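Protein yesU (Bacillus subtilis, PDB 1OQ1) is of unknown function but has a galectin-like beta-sandwich fold of the concanavalin clan, which is consistent with, though no proof of, carbohydrate recognition. Local coordinates at residues S20-W25 and F51-P56; D37-L42 and K209-D214; F69-Q74 and S159-K164. All coordinates share one frame; numbering follows the deposited sequence.

Contact 1. Residues S20-W25 and F51-P56; sequences SDVKDW and FVFWCP
The indole of Trp-25 lies against the backbone of Trp-54 and Cys-55 and the ring of Pro-56. Over one face of its five-membered ring sit two aliphatic carbons, both in CH-pi contact: Cys-55 CA, 3.9 Å from the ring centroid and nearly above it, and Pro-56 CD, which also comes within 3.4 Å of Trp-25 CD1. The Cys-55 sulfur reaches the benzo end of the indole obliquely, a Cys sulfur-aromatic contact with SG 4.8 Å from the centroid of the six-membered ring. Val-22 CG1 covers the opposite face of the indole. Phe-53 has CG anti to the backbone N (chi1 -171°), which swings its ring back toward Trp-25, so that Trp-25 CE3 stands 3.4 Å from Phe-53 CE2 over one face of the phenyl ring, with the two planes inclined at 47°. The Val-22 side chain crosses that of Phe-53 at about a right angle, its CB 3.9 Å from Phe-53 CZ. Strand 51-54 belongs to the seven-stranded antiparallel sheet of the galectin-like sandwich, next to its outermost strand 26-29, and the type I turn from Val-22 to Trp-25 delivers the chain into that outermost strand. Tyr-12 and Phe-202 also touch Trp-25, and through them the indole meets strands 5-14 and 199-205. Packing thins toward Asp-24 and Lys-23. There the backbone O of Asp-24 lies 3.5 Å from Pro-56 CB, while the carboxylate leads away from the strand and forms a salt bridge with Lys-23, whose NZ lies 3.3 Å from both Asp-24 OD1 and OD2, each hydrogen bond being weak, on the exposed side of the turn.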
loop_
_atom_site.group_PDB
_atom_site.type_symbol
_atom_site.label_atom_id
_atom_site.label_comp_id
_atom_site.label_asym_id
_atom_site.label_seq_id
_atom_site.Cartn_x
_atom_site.Cartn_y
_atom_site.Cartn_z
ATOM N N SER A 20 -9.868 11.312 -14.593
ATOM C CA SER A 20 -9.195 10.641 -15.699
ATOM C C SER A 20 -7.927 9.912 -15.253
ATOM O O SER A 20 -7.501 8.956 -15.897
ATOM C CB SER A 20 -8.852 11.647 -16.803
ATOM O OG SER A 20 -8.022 12.683 -16.307
ATOM N N ASP A 21 -7.333 10.358 -14.148
ATOM C CA ASP A 21 -6.114 9.729 -13.646
ATOM C C ASP A 21 -6.323 8.314 -13.111
ATOM O O ASP A 21 -5.390 7.510 -13.098
ATOM C CB ASP A 21 -5.468 10.596 -12.559
ATOM C CG ASP A 21 -4.861 11.867 -13.119
ATOM O OD1 ASP A 21 -4.303 11.801 -14.232
ATOM O OD2 ASP A 21 -4.924 12.921 -12.447
ATOM N N VAL A 22 -7.536 8.002 -12.665
ATOM C CA VAL A 22 -7.806 6.665 -12.150
ATOM C C VAL A 22 -8.814 5.945 -13.036
ATOM O O VAL A 22 -9.515 5.038 -12.590
ATOM C CB VAL A 22 -8.345 6.713 -10.707
ATOM C CG1 VAL A 22 -7.301 7.334 -9.791
ATOM C CG2 VAL A 22 -9.640 7.509 -10.658
ATOM N N LYS A 23 -8.856 6.356 -14.299
ATOM C CA LYS A 23 -9.760 5.790 -15.296
ATOM C C LYS A 23 -9.900 4.267 -15.260
ATOM O O LYS A 23 -11.007 3.746 -15.116
ATOM C CB LYS A 23 -9.309 6.217 -16.697
ATOM C CG LYS A 23 -10.114 5.597 -17.828
ATOM C CD LYS A 23 -9.559 5.986 -19.189
ATOM C CE LYS A 23 -10.349 5.333 -20.316
ATOM N NZ LYS A 23 -10.318 3.844 -20.233
ATOM N N ASP A 24 -8.783 3.558 -15.394
ATOM C CA ASP A 24 -8.807 2.098 -15.408
ATOM C C ASP A 24 -8.450 1.416 -14.091
ATOM O O ASP A 24 -8.122 0.231 -14.081
ATOM C CB ASP A 24 -7.882 1.567 -16.506
ATOM C CG ASP A 24 -8.411 1.842 -17.901
ATOM O OD1 ASP A 24 -9.510 1.346 -18.230
ATOM O OD2 ASP A 24 -7.726 2.550 -18.669
ATOM N N TRP A 25 -8.506 2.149 -12.985
ATOM C CA TRP A 25 -8.199 1.549 -11.690
ATOM C C TRP A 25 -9.366 0.663 -11.272
ATOM O O TRP A 25 -10.502 0.894 -11.682
ATOM C CB TRP A 25 -7.953 2.633 -10.640
ATOM C CG TRP A 25 -6.604 3.276 -10.767
ATOM C CD1 TRP A 25 -5.986 3.658 -11.921
ATOM C CD2 TRP A 25 -5.702 3.604 -9.701
ATOM N NE1 TRP A 25 -4.753 4.200 -11.643
ATOM C CE2 TRP A 25 -4.552 4.179 -10.287
ATOM C CE3 TRP A 25 -5.752 3.467 -8.307
ATOM C CZ2 TRP A 25 -3.460 4.615 -9.528
ATOM C CZ3 TRP A 25 -4.665 3.900 -7.553
ATOM C CH2 TRP A 25 -3.535 4.467 -8.166
ATOM N N PHE A 51 -12.081 -1.465 1.605
ATOM C CA PHE A 51 -11.802 -1.680 0.189
ATOM C C PHE A 51 -10.323 -1.738 -0.156
ATOM O O PHE A 51 -9.462 -1.482 0.678
ATOM C CB PHE A 51 -12.432 -0.542 -0.628
ATOM C CG PHE A 51 -11.739 0.797 -0.457
ATOM C CD1 PHE A 51 -10.494 1.042 -1.039
ATOM C CD2 PHE A 51 -12.329 1.807 0.294
ATOM C CE1 PHE A 51 -9.847 2.274 -0.874
ATOM C CE2 PHE A 51 -11.687 3.045 0.465
ATOM C CZ PHE A 51 -10.443 3.273 -0.122
ATOM N N VAL A 52 -10.054 -2.097 -1.406
ATOM C CA VAL A 52 -8.704 -2.096 -1.951
ATOM C C VAL A 52 -8.914 -1.495 -3.341
ATOM O O VAL A 52 -9.728 -1.987 -4.121
ATOM C CB VAL A 52 -8.094 -3.500 -2.080
ATOM C CG1 VAL A 52 -6.674 -3.380 -2.628
ATOM C CG2 VAL A 52 -8.070 -4.193 -0.718
ATOM N N PHE A 53 -8.194 -0.414 -3.625
ATOM C CA PHE A 53 -8.292 0.308 -4.895
ATOM C C PHE A 53 -6.983 0.062 -5.640
ATOM O O PHE A 53 -5.943 0.590 -5.260
ATOM C CB PHE A 53 -8.486 1.795 -4.584
ATOM C CG PHE A 53 -8.806 2.649 -5.777
ATOM C CD1 PHE A 53 -9.681 2.206 -6.768
ATOM C CD2 PHE A 53 -8.282 3.934 -5.873
ATOM C CE1 PHE A 53 -10.026 3.034 -7.831
ATOM C CE2 PHE A 53 -8.623 4.772 -6.935
ATOM C CZ PHE A 53 -9.498 4.320 -7.914
ATOM N N TRP A 54 -7.047 -0.740 -6.700
ATOM C CA TRP A 54 -5.856 -1.113 -7.461
ATOM C C TRP A 54 -5.478 -0.315 -8.696
ATOM O O TRP A 54 -6.331 0.067 -9.496
ATOM C CB TRP A 54 -5.955 -2.569 -7.936
ATOM C CG TRP A 54 -6.145 -3.595 -6.886
ATOM C CD1 TRP A 54 -7.333 -4.118 -6.449
ATOM C CD2 TRP A 54 -5.116 -4.261 -6.149
ATOM N NE1 TRP A 54 -7.103 -5.071 -5.488
ATOM C CE2 TRP A 54 -5.751 -5.181 -5.282
ATOM C CE3 TRP A 54 -3.717 -4.172 -6.135
ATOM C CZ2 TRP A 54 -5.033 -6.007 -4.409
ATOM C CZ3 TRP A 54 -3.000 -4.996 -5.265
ATOM C CH2 TRP A 54 -3.663 -5.901 -4.414
ATOM N N CYS A 55 -4.175 -0.105 -8.853
ATOM C CA CYS A 55 -3.627 0.535 -10.040
ATOM C C CYS A 55 -3.606 -0.665 -11.000
ATOM O O CYS A 55 -3.250 -1.774 -10.602
ATOM C CB CYS A 55 -2.207 1.029 -9.761
ATOM S SG CYS A 55 -1.269 1.528 -11.225
ATOM N N PRO A 56 -3.968 -0.467 -12.275
ATOM C CA PRO A 56 -3.970 -1.608 -13.199
ATOM C C PRO A 56 -2.633 -2.108 -13.739
ATOM O O PRO A 56 -2.558 -3.216 -14.275
ATOM C CB PRO A 56 -4.880 -1.122 -14.321
ATOM C CG PRO A 56 -4.500 0.330 -14.418
ATOM C CD PRO A 56 -4.420 0.764 -12.950
#

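Contact 2. Residues D37-L42 and K209-D214; sequences DHSLHL and KAVYRD
His-41 and Val-211 face each other as a non-hydrogen-bonded antiparallel pair, their side chains lying side by side and pointing the same way. The CG2 methyl of Val-211 sits over one face of the imidazole, 3.6 Å from the ring centroid and 20° off its normal, a CH-pi contact made mainly with the ND1-CE1 side. With CG1 anti to the backbone N (chi1 177°), the other branch of Val-211 turns toward the start of strand 40-44, where it meets Ser-39 OG. That hydroxyl is hydrogen-bonded to Asp-36 O, which also takes a weak bond from His-41 NE2. On the other face of the sheet the Leu-42 side chain crosses that of Tyr-212 at about a right angle, CD1 approaching Tyr-212 CE1 at 3.6 Å. Tyr-212 OH is hydrogen-bonded to Gln-204 NE2 of strand 199-205, in the second sheet, Phe-202 meets the tyrosine ring, and Leu-40 extends this apolar layer with Ile-33, Leu-16 and Phe-35. Toward the start of segment 37-42, the guanidinium of Arg-213 lies with one face against the carbonyl of His-38; CZ is 3.0 Å from His-38 O, but the oxygen sits above the plane, and neither NE nor NH2 makes a bond to it. Backbone bonds set this register. Leu-42 N gives a nearly straight bond to Ala-210 O (2.9 Å, 171°), Ala-210 N returns one to Leu-42 O, and Tyr-212 N reaches Leu-40 O at 2.8 Å, whereas the bond from Leu-40 N to Tyr-212 O is weak. Strand 209-222 also pairs with strand 63-73, so that it runs antiparallel between strands 40-44 and 63-73 in one of the two sheets of a galectin-like sandwich.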
loop_
_atom_site.group_PDB
_atom_site.type_symbol
_atom_site.label_atom_id
_atom_site.label_comp_id
_atom_site.label_asym_id
_atom_site.label_seq_id
_atom_site.Cartn_x
_atom_site.Cartn_y
_atom_site.Cartn_z
ATOM N N ASP A 37 -10.109 19.858 -4.509
ATOM C CA ASP A 37 -8.766 20.431 -4.460
ATOM C C ASP A 37 -7.792 19.719 -5.398
ATOM O O ASP A 37 -6.589 19.688 -5.142
ATOM C CB ASP A 37 -8.213 20.382 -3.033
ATOM C CG ASP A 37 -8.951 21.306 -2.089
ATOM O OD1 ASP A 37 -8.962 22.528 -2.344
ATOM O OD2 ASP A 37 -9.517 20.812 -1.092
ATOM N N HIS A 38 -8.312 19.138 -6.475
ATOM C CA HIS A 38 -7.479 18.441 -7.453
ATOM C C HIS A 38 -6.541 17.413 -6.824
ATOM O O HIS A 38 -5.348 17.371 -7.126
ATOM C CB HIS A 38 -6.666 19.461 -8.259
ATOM C CG HIS A 38 -7.503 20.328 -9.145
ATOM N ND1 HIS A 38 -8.078 19.865 -10.309
ATOM C CD2 HIS A 38 -7.902 21.616 -9.016
ATOM C CE1 HIS A 38 -8.794 20.829 -10.859
ATOM N NE2 HIS A 38 -8.705 21.902 -10.094
ATOM N N SER A 39 -7.094 16.585 -5.948
ATOM C CA SER A 39 -6.329 15.544 -5.277
ATOM C C SER A 39 -7.278 14.392 -4.965
ATOM O O SER A 39 -8.458 14.612 -4.712
ATOM C CB SER A 39 -5.717 16.088 -3.986
ATOM O OG SER A 39 -6.721 16.587 -3.120
ATOM N N LEU A 40 -6.761 13.167 -4.980
ATOM C CA LEU A 40 -7.592 11.998 -4.710
ATOM C C LEU A 40 -8.031 11.886 -3.253
ATOM O O LEU A 40 -7.205 11.727 -2.352
ATOM C CB LEU A 40 -6.854 10.714 -5.103
ATOM C CG LEU A 40 -7.562 9.399 -4.743
ATOM C CD1 LEU A 40 -8.856 9.284 -5.529
ATOM C CD2 LEU A 40 -6.661 8.219 -5.052
ATOM N N HIS A 41 -9.339 11.978 -3.035
ATOM C CA HIS A 41 -9.909 11.839 -1.700
ATOM C C HIS A 41 -10.564 10.464 -1.662
ATOM O O HIS A 41 -11.409 10.158 -2.503
ATOM C CB HIS A 41 -10.984 12.897 -1.441
ATOM C CG HIS A 41 -10.445 14.276 -1.229
ATOM N ND1 HIS A 41 -10.508 14.921 -0.013
ATOM C CD2 HIS A 41 -9.844 15.138 -2.082
ATOM C CE1 HIS A 41 -9.970 16.122 -0.125
ATOM N NE2 HIS A 41 -9.559 16.279 -1.370
ATOM N N LEU A 42 -10.158 9.626 -0.714
ATOM C CA LEU A 42 -10.756 8.301 -0.587
ATOM C C LEU A 42 -11.514 8.209 0.734
ATOM O O LEU A 42 -10.958 8.483 1.801
ATOM C CB LEU A 42 -9.684 7.202 -0.648
ATOM C CG LEU A 42 -9.020 6.956 -2.008
ATOM C CD1 LEU A 42 -8.019 5.810 -1.886
ATOM C CD2 LEU A 42 -10.080 6.624 -3.053
ATOM N N LYS A 209 -10.684 8.581 6.105
ATOM C CA LYS A 209 -10.780 9.610 5.078
ATOM C C LYS A 209 -9.347 10.093 4.892
ATOM O O LYS A 209 -8.710 10.539 5.846
ATOM C CB LYS A 209 -11.695 10.756 5.509
ATOM C CG LYS A 209 -13.167 10.372 5.501
ATOM C CD LYS A 209 -14.073 11.589 5.519
ATOM C CE LYS A 209 -15.531 11.171 5.396
ATOM N NZ LYS A 209 -16.437 12.355 5.358
ATOM N N ALA A 210 -8.835 9.972 3.671
ATOM C CA ALA A 210 -7.462 10.377 3.378
ATOM C C ALA A 210 -7.316 10.946 1.974
ATOM O O ALA A 210 -8.155 10.714 1.104
ATOM C CB ALA A 210 -6.524 9.182 3.550
ATOM N N VAL A 211 -6.236 11.688 1.761
ATOM C CA VAL A 211 -5.957 12.288 0.462
ATOM C C VAL A 211 -4.613 11.783 -0.041
ATOM O O VAL A 211 -3.643 11.710 0.718
ATOM C CB VAL A 211 -5.917 13.829 0.561
ATOM C CG1 VAL A 211 -5.543 14.434 -0.785
ATOM C CG2 VAL A 211 -7.277 14.350 1.016
ATOM N N TYR A 212 -4.569 11.427 -1.322
ATOM C CA TYR A 212 -3.351 10.920 -1.941
ATOM C C TYR A 212 -2.986 11.758 -3.165
ATOM O O TYR A 212 -3.863 12.237 -3.887
ATOM C CB TYR A 212 -3.535 9.462 -2.373
ATOM C CG TYR A 212 -4.000 8.529 -1.273
ATOM C CD1 TYR A 212 -5.326 8.529 -0.846
ATOM C CD2 TYR A 212 -3.111 7.649 -0.658
ATOM C CE1 TYR A 212 -5.758 7.673 0.170
ATOM C CE2 TYR A 212 -3.532 6.788 0.360
ATOM C CZ TYR A 212 -4.855 6.808 0.766
ATOM O OH TYR A 212 -5.273 5.971 1.770
ATOM N N ARG A 213 -1.687 11.913 -3.402
ATOM C CA ARG A 213 -1.194 12.685 -4.539
ATOM C C ARG A 213 0.157 12.174 -5.030
ATOM O O ARG A 213 0.885 11.517 -4.293
ATOM C CB ARG A 213 -1.032 14.150 -4.138
ATOM C CG ARG A 213 -2.258 15.012 -4.312
ATOM C CD ARG A 213 -2.144 15.803 -5.595
ATOM N NE ARG A 213 -2.745 17.126 -5.467
ATOM C CZ ARG A 213 -2.537 18.122 -6.321
ATOM N NH1 ARG A 213 -1.739 17.943 -7.366
ATOM N NH2 ARG A 213 -3.128 19.296 -6.129
ATOM N N ASP A 214 0.471 12.490 -6.281
ATOM C CA ASP A 214 1.743 12.138 -6.915
ATOM C C ASP A 214 2.297 10.748 -6.630
ATOM O O ASP A 214 3.346 10.603 -5.998
ATOM C CB ASP A 214 2.806 13.182 -6.552
ATOM C CG ASP A 214 2.364 14.601 -6.872
ATOM O OD1 ASP A 214 1.633 14.790 -7.867
ATOM O OD2 ASP A 214 2.756 15.529 -6.133
#

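Contact 3. Residues F69-Q74 and S159-K164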
loop_
_atom_site.group_PDB
_atom_site.type_symbol
_atom_site.label_atom_id
_atom_site.label_comp_id
_atom_site.label_asym_id
_atom_site.label_seq_id
_atom_site.Cartn_x
_atom_site.Cartn_y
_atom_site.Cartn_z
ATOM N N PHE A 69 0.763 11.476 1.177
ATOM C CA PHE A 69 -0.353 10.991 1.990
ATOM C C PHE A 69 -0.810 12.005 3.033
ATOM O O PHE A 69 0.012 12.588 3.739
ATOM C CB PHE A 69 0.074 9.706 2.712
ATOM C CG PHE A 69 -0.934 9.194 3.705
ATOM C CD1 PHE A 69 -2.115 8.595 3.276
ATOM C CD2 PHE A 69 -0.688 9.290 5.072
ATOM C CE1 PHE A 69 -3.036 8.098 4.198
ATOM C CE2 PHE A 69 -1.602 8.796 6.004
ATOM C CZ PHE A 69 -2.778 8.199 5.564
ATOM N N SER A 70 -2.122 12.197 3.140
ATOM C CA SER A 70 -2.692 13.128 4.115
ATOM C C SER A 70 -3.846 12.474 4.874
ATOM O O SER A 70 -4.892 12.187 4.288
ATOM C CB SER A 70 -3.228 14.379 3.417
ATOM O OG SER A 70 -2.230 15.020 2.654
ATOM N N PRO A 71 -3.666 12.207 6.180
ATOM C CA PRO A 71 -4.741 11.591 6.965
ATOM C C PRO A 71 -5.713 12.713 7.323
ATOM O O PRO A 71 -5.336 13.673 7.993
ATOM C CB PRO A 71 -4.001 11.035 8.177
ATOM C CG PRO A 71 -2.921 12.050 8.387
ATOM C CD PRO A 71 -2.434 12.336 6.979
ATOM N N ILE A 72 -6.960 12.589 6.878
ATOM C CA ILE A 72 -7.956 13.631 7.110
ATOM C C ILE A 72 -8.922 13.361 8.254
ATOM O O ILE A 72 -9.253 14.274 9.012
ATOM C CB ILE A 72 -8.780 13.877 5.826
ATOM C CG1 ILE A 72 -7.838 14.217 4.668
ATOM C CG2 ILE A 72 -9.787 15.011 6.048
ATOM C CD1 ILE A 72 -6.933 15.411 4.934
ATOM N N GLU A 73 -9.368 12.115 8.382
ATOM C CA GLU A 73 -10.319 11.762 9.431
ATOM C C GLU A 73 -10.177 10.311 9.883
ATOM O O GLU A 73 -10.017 9.408 9.061
ATOM C CB GLU A 73 -11.736 12.008 8.904
ATOM C CG GLU A 73 -12.800 12.223 9.957
ATOM C CD GLU A 73 -14.135 12.611 9.339
ATOM O OE1 GLU A 73 -14.753 11.761 8.664
ATOM O OE2 GLU A 73 -14.560 13.771 9.517
ATOM N N GLN A 74 -10.228 10.093 11.196
ATOM C CA GLN A 74 -10.138 8.749 11.771
ATOM C C GLN A 74 -11.429 8.557 12.573
ATOM O O GLN A 74 -12.209 9.500 12.710
ATOM C CB GLN A 74 -8.915 8.644 12.693
ATOM C CG GLN A 74 -9.025 9.465 13.971
ATOM C CD GLN A 74 -7.787 9.376 14.850
ATOM O OE1 GLN A 74 -7.862 9.576 16.062
ATOM N NE2 GLN A 74 -6.640 9.089 14.243
ATOM N N SER A 159 0.208 17.901 6.843
ATOM C CA SER A 159 0.162 17.181 5.575
ATOM C C SER A 159 0.561 17.999 4.352
ATOM O O SER A 159 0.458 19.224 4.348
ATOM C CB SER A 159 -1.250 16.617 5.367
ATOM O OG SER A 159 -1.606 15.741 6.426
ATOM N N PRO A 160 1.001 17.318 3.283
ATOM C CA PRO A 160 1.120 15.856 3.211
ATOM C C PRO A 160 2.453 15.295 3.707
ATOM O O PRO A 160 3.416 16.030 3.935
ATOM C CB PRO A 160 0.912 15.577 1.729
ATOM C CG PRO A 160 1.620 16.737 1.101
ATOM C CD PRO A 160 1.169 17.919 1.946
ATOM N N TYR A 161 2.493 13.975 3.860
ATOM C CA TYR A 161 3.696 13.271 4.293
ATOM C C TYR A 161 4.270 12.521 3.086
ATOM O O TYR A 161 3.521 11.994 2.265
ATOM C CB TYR A 161 3.342 12.308 5.432
ATOM C CG TYR A 161 2.937 13.029 6.699
ATOM C CD1 TYR A 161 3.887 13.375 7.660
ATOM C CD2 TYR A 161 1.618 13.445 6.895
ATOM C CE1 TYR A 161 3.538 14.125 8.787
ATOM C CE2 TYR A 161 1.257 14.200 8.023
ATOM C CZ TYR A 161 2.224 14.538 8.956
ATOM O OH TYR A 161 1.900 15.334 10.035
ATOM N N ARG A 162 5.599 12.498 2.975
ATOM C CA ARG A 162 6.284 11.838 1.857
ATOM C C ARG A 162 6.585 10.374 2.168
ATOM O O ARG A 162 7.448 10.066 2.988
ATOM C CB ARG A 162 7.581 12.588 1.532
ATOM C CG ARG A 162 7.380 13.878 0.726
ATOM C CD ARG A 162 7.068 13.547 -0.730
ATOM N NE ARG A 162 6.753 14.713 -1.555
ATOM C CZ ARG A 162 7.637 15.608 -1.991
ATOM N NH1 ARG A 162 8.923 15.496 -1.684
ATOM N NH2 ARG A 162 7.228 16.615 -2.756
HETATM N N MSE A 163 5.849 9.481 1.516
HETATM C CA MSE A 163 5.993 8.040 1.725
HETATM C C MSE A 163 6.910 7.440 0.665
HETATM O O MSE A 163 6.790 7.769 -0.511
HETATM C CB MSE A 163 4.616 7.386 1.640
HETATM C CG MSE A 163 3.503 8.259 2.190
HETATM SE SE MSE A 163 3.573 8.506 4.106
HETATM C CE MSE A 163 4.924 9.836 4.321
ATOM N N LYS A 164 7.816 6.556 1.077
ATOM C CA LYS A 164 8.742 5.926 0.135
ATOM C C LYS A 164 8.967 4.467 0.500
ATOM O O LYS A 164 9.314 4.144 1.634
ATOM C CB LYS A 164 10.087 6.665 0.116
ATOM C CG LYS A 164 11.085 6.075 -0.886
ATOM C CD LYS A 164 12.400 6.850 -0.945
ATOM C CE LYS A 164 12.222 8.219 -1.584
ATOM N NZ LYS A 164 13.521 8.951 -1.713
HETATM O O HOH W 1 -4.132 15.934 7.093
#
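An antiparallel strand pair within the same sheet as strand 209-222 of the galectin-like sandwich brings Phe-69 and Tyr-161 together as a hydrogen-bonded pair at the point where strand 161-168 begins. Phe-69 N bonds to Tyr-161 O at 3.0 Å, and Tyr-161 N returns a bond of 2.8 Å to Phe-69 O. Beyond this pair the two chains diverge: their short axes are at 125°, and Ser-159 and Pro-160, which follows a cis peptide bond, turn across Ser-70 without continuing the strand. The carbonyl oxygen of Phe-69 also lies at the edge of the Tyr-161 ring, in its plane, near CD2, while Pro-71 CD approaches the same ring obliquely. The phenol OH of Tyr-161 is held by Asp-158 N. On the inner side, the CB of Phe-69 packs on CG of the selenomethionine Met-163 at 3.8 Å, and the bent Met-163 chain, with chi2 at -69° and chi3 at 79°, folds its selenium beside the phenyl ring in an oblique Met-aromatic contact, 5.5 Å from the ring centroid. Phe-69 directs its ring away from strand 161-164 and toward Tyr-119 of the second sheet, with which it packs edge-to-face. Ile-72 and Glu-73 both face Lys-209, a classic beta bulge that interrupts the regular pairing with strand 209-222 further along. At the outer end Ser-70 OG rests against carbons, 3.3 Å from both Ser-159 CB and Pro-160 CB. Ser-159 OG is hydrogen-bonded to a water at 2.6 Å, which in turn donates a 2.7 Å bond to Pro-71 O.

How the contacts relate
Contacts 2 and 3 are neighbours in one sheet, their centres about 9 Å apart, because strand 209-222 lies beside strand 63-73. Val-211 O and Ser-70 N, and likewise Lys-209 O and Ile-72 N, are 2.9 Å apart, both probable hydrogen bonds. Contact 1 lies on the opposite sheet through strand 51-54, about 13 Å from contact 2, centre to centre; the two meet across the sandwich where Phe-51 CZ approaches Leu-42 CD1 at 3.9 Å. Contacts 1 and 3 do not touch, their nearest atoms being about 10 Å apart. A glycerol, probably from the crystallisation liquor, lies about 4 Å from the Lys-209 side chain of contact 2.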